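Local coordinates for high affinity transport system protein p37 (Mycoplasma hyorhinis, PDB 3E79) that serves as the extracytoplasmic lipoprotein of a high-affinity transport system, probably capturing thiamine or its diphosphate for uptake, at residues Lys160-Gly165 with Ala334-Asn339. Sequence-based numbering, arbitrary orientation.
Sequences KFYVDG and ALIVTN. With I3C (5-amino-2,4,6-triiodobenzene-1,3-dicarboxylic acid), chain B.
Asn-339 and Tyr-162 join loop 160-165 to segment 334-339, which includes part of strand 331-337, in one domain of a periplasmic-binding-protein fold. Strand 331-337 is outermost in its five-stranded mixed sheet, where Leu-335 and Ile-336 make backbone hydrogen bonds with Ile-219 of the antiparallel strand 217-223; residues 160-165 lead toward helix 170-184.

The polar evidence is one hydrogen bond across the contact, from Tyr-162 N to Asn-339 OD1 at 2.8 Å. Its N-H...O angle is 155°, and the donor lies in the carbonyl plane. The other half of the amide, ND2, donates to Ala-401 O, so both ends of the group are held and its rotation is fixed. The same OD1 sits at the edge of the Phe-161 ring, near its plane and 3.7 Å from CD2; ring and amide planes are 56° apart.

The apolar contact is a single close approach. With CG1 anti to the backbone N (chi1 -172°) and the chain extended again at chi2, Ile-336 sends CD1 to the edge of the Tyr-162 ring, 4.1 Å from CD1 of that ring. At the far end of this ring, Tyr-162 OH is hydrogen-bonded to His-269 ND1 on helix 256-269.

I3C, a crystallographic phasing compound and not a substrate, binds beside the contact: its amine N13 donates to Leu-335 O (3.1 Å), while iodine I2 lies 3.0 Å from Ala-334 O.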
loop_
_atom_site.group_PDB
_atom_site.type_symbol
_atom_site.label_atom_id
_atom_site.label_comp_id
_atom_site.label_asym_id
_atom_site.label_seq_id
_atom_site.Cartn_x
_atom_site.Cartn_y
_atom_site.Cartn_z
ATOM N N LYS A 160 2.534 -2.836 -16.969
ATOM C CA LYS A 160 1.979 -1.669 -17.624
ATOM C C LYS A 160 2.662 -0.433 -17.042
ATOM O O LYS A 160 2.655 -0.240 -15.831
ATOM C CB LYS A 160 0.462 -1.580 -17.454
ATOM C CG LYS A 160 -0.247 -2.878 -17.842
ATOM C CD LYS A 160 -0.082 -3.155 -19.327
ATOM C CE LYS A 160 -1.161 -4.098 -19.842
ATOM N NZ LYS A 160 -0.825 -4.658 -21.186
ATOM N N PHE A 161 3.277 0.377 -17.888
ATOM C CA PHE A 161 4.035 1.534 -17.442
ATOM C C PHE A 161 3.620 2.774 -18.222
ATOM O O PHE A 161 3.053 2.643 -19.301
ATOM C CB PHE A 161 5.538 1.326 -17.644
ATOM C CG PHE A 161 6.082 0.109 -16.916
ATOM C CD1 PHE A 161 6.204 -1.103 -17.584
ATOM C CD2 PHE A 161 6.458 0.197 -15.589
ATOM C CE1 PHE A 161 6.704 -2.211 -16.923
ATOM C CE2 PHE A 161 6.955 -0.919 -14.928
ATOM C CZ PHE A 161 7.073 -2.126 -15.596
ATOM N N TYR A 162 3.932 3.948 -17.706
ATOM C CA TYR A 162 3.639 5.151 -18.474
ATOM C C TYR A 162 4.269 5.119 -19.858
ATOM O O TYR A 162 5.396 4.669 -20.079
ATOM C CB TYR A 162 4.126 6.371 -17.681
ATOM C CG TYR A 162 3.842 7.692 -18.372
ATOM C CD1 TYR A 162 2.606 8.328 -18.260
ATOM C CD2 TYR A 162 4.836 8.287 -19.144
ATOM C CE1 TYR A 162 2.400 9.531 -18.914
ATOM C CE2 TYR A 162 4.643 9.484 -19.802
ATOM C CZ TYR A 162 3.408 10.094 -19.674
ATOM O OH TYR A 162 3.205 11.288 -20.323
ATOM N N VAL A 163 3.530 5.632 -20.841
ATOM C CA VAL A 163 4.063 5.747 -22.200
ATOM C C VAL A 163 3.994 7.203 -22.644
ATOM O O VAL A 163 5.023 7.856 -22.775
ATOM C CB VAL A 163 3.310 4.868 -23.213
ATOM C CG1 VAL A 163 3.733 5.220 -24.631
ATOM C CG2 VAL A 163 3.555 3.391 -22.948
ATOM N N ASP A 164 2.790 7.734 -22.865
ATOM C CA ASP A 164 2.713 9.150 -23.222
ATOM C C ASP A 164 1.497 9.849 -22.621
ATOM O O ASP A 164 1.295 11.041 -22.867
ATOM C CB ASP A 164 2.701 9.316 -24.742
ATOM C CG ASP A 164 1.598 8.528 -25.406
ATOM O OD1 ASP A 164 0.597 8.183 -24.740
ATOM O OD2 ASP A 164 1.717 8.239 -26.616
ATOM N N GLY A 165 0.656 9.181 -21.839
ATOM C CA GLY A 165 -0.460 9.877 -21.214
ATOM C C GLY A 165 -1.620 10.122 -22.150
ATOM O O GLY A 165 -2.549 10.868 -21.829
ATOM N N ALA A 334 -11.150 8.901 -12.252
ATOM C CA ALA A 334 -9.727 8.621 -12.394
ATOM C C ALA A 334 -9.189 9.216 -13.687
ATOM O O ALA A 334 -9.827 9.108 -14.741
ATOM C CB ALA A 334 -9.452 7.119 -12.339
ATOM N N LEU A 335 -8.015 9.837 -13.586
ATOM C CA LEU A 335 -7.369 10.379 -14.778
ATOM C C LEU A 335 -6.353 9.392 -15.324
ATOM O O LEU A 335 -6.322 9.094 -16.517
ATOM C CB LEU A 335 -6.715 11.718 -14.457
ATOM C CG LEU A 335 -5.877 12.351 -15.570
ATOM C CD1 LEU A 335 -6.794 12.945 -16.627
ATOM C CD2 LEU A 335 -4.939 13.406 -14.992
ATOM N N ILE A 336 -5.504 8.892 -14.429
ATOM C CA ILE A 336 -4.457 7.940 -14.807
ATOM C C ILE A 336 -3.919 7.242 -13.556
ATOM O O ILE A 336 -4.050 7.791 -12.458
ATOM C CB ILE A 336 -3.329 8.666 -15.549
ATOM C CG1 ILE A 336 -2.251 7.772 -16.164
ATOM C CG2 ILE A 336 -2.681 9.692 -14.614
ATOM C CD1 ILE A 336 -1.331 8.509 -17.122
ATOM N N VAL A 337 -3.346 6.057 -13.677
ATOM C CA VAL A 337 -2.737 5.408 -12.503
ATOM C C VAL A 337 -1.232 5.548 -12.632
ATOM O O VAL A 337 -0.749 6.213 -13.554
ATOM C CB VAL A 337 -3.180 3.954 -12.347
ATOM C CG1 VAL A 337 -4.709 3.885 -12.218
ATOM C CG2 VAL A 337 -2.735 3.082 -13.514
ATOM N N THR A 338 -0.438 4.976 -11.734
ATOM C CA THR A 338 1.013 5.193 -11.854
ATOM C C THR A 338 1.715 3.908 -12.275
ATOM O O THR A 338 1.065 2.868 -12.457
ATOM C CB THR A 338 1.593 5.665 -10.509
ATOM O OG1 THR A 338 1.522 4.562 -9.582
ATOM C CG2 THR A 338 0.766 6.790 -9.904
ATOM N N ASN A 339 3.038 3.962 -12.414
ATOM C CA ASN A 339 3.833 2.741 -12.538
ATOM C C ASN A 339 3.708 1.919 -11.256
ATOM O O ASN A 339 3.337 2.495 -10.223
ATOM C CB ASN A 339 5.305 3.074 -12.817
ATOM C CG ASN A 339 5.445 3.798 -14.152
ATOM O OD1 ASN A 339 4.729 3.458 -15.102
ATOM N ND2 ASN A 339 6.353 4.763 -14.205
HETATM I I3 I3C B . -6.149 11.458 -21.866
HETATM I I2 I3C B . -9.982 9.403 -17.763
HETATM I I1 I3C B . -12.069 11.269 -23.066
HETATM O O8 I3C B . -8.394 11.308 -24.428
HETATM O O9 I3C B . -9.004 13.223 -23.430
HETATM C C10 I3C B . -12.112 9.976 -20.082
HETATM N N13 I3C B . -7.262 10.274 -19.176
HETATM C C1 I3C B . -9.152 11.245 -22.163
HETATM C C6 I3C B . -8.094 10.967 -21.296
HETATM C C5 I3C B . -8.289 10.424 -20.031
HETATM C C4 I3C B . -9.602 10.065 -19.693
HETATM C C3 I3C B . -10.692 10.360 -20.525
HETATM C C2 I3C B . -10.457 10.921 -21.787
HETATM C C7 I3C B . -8.820 11.985 -23.481
HETATM O O11 I3C B . -12.848 10.848 -19.586
HETATM O O12 I3C B . -12.433 8.785 -20.264
#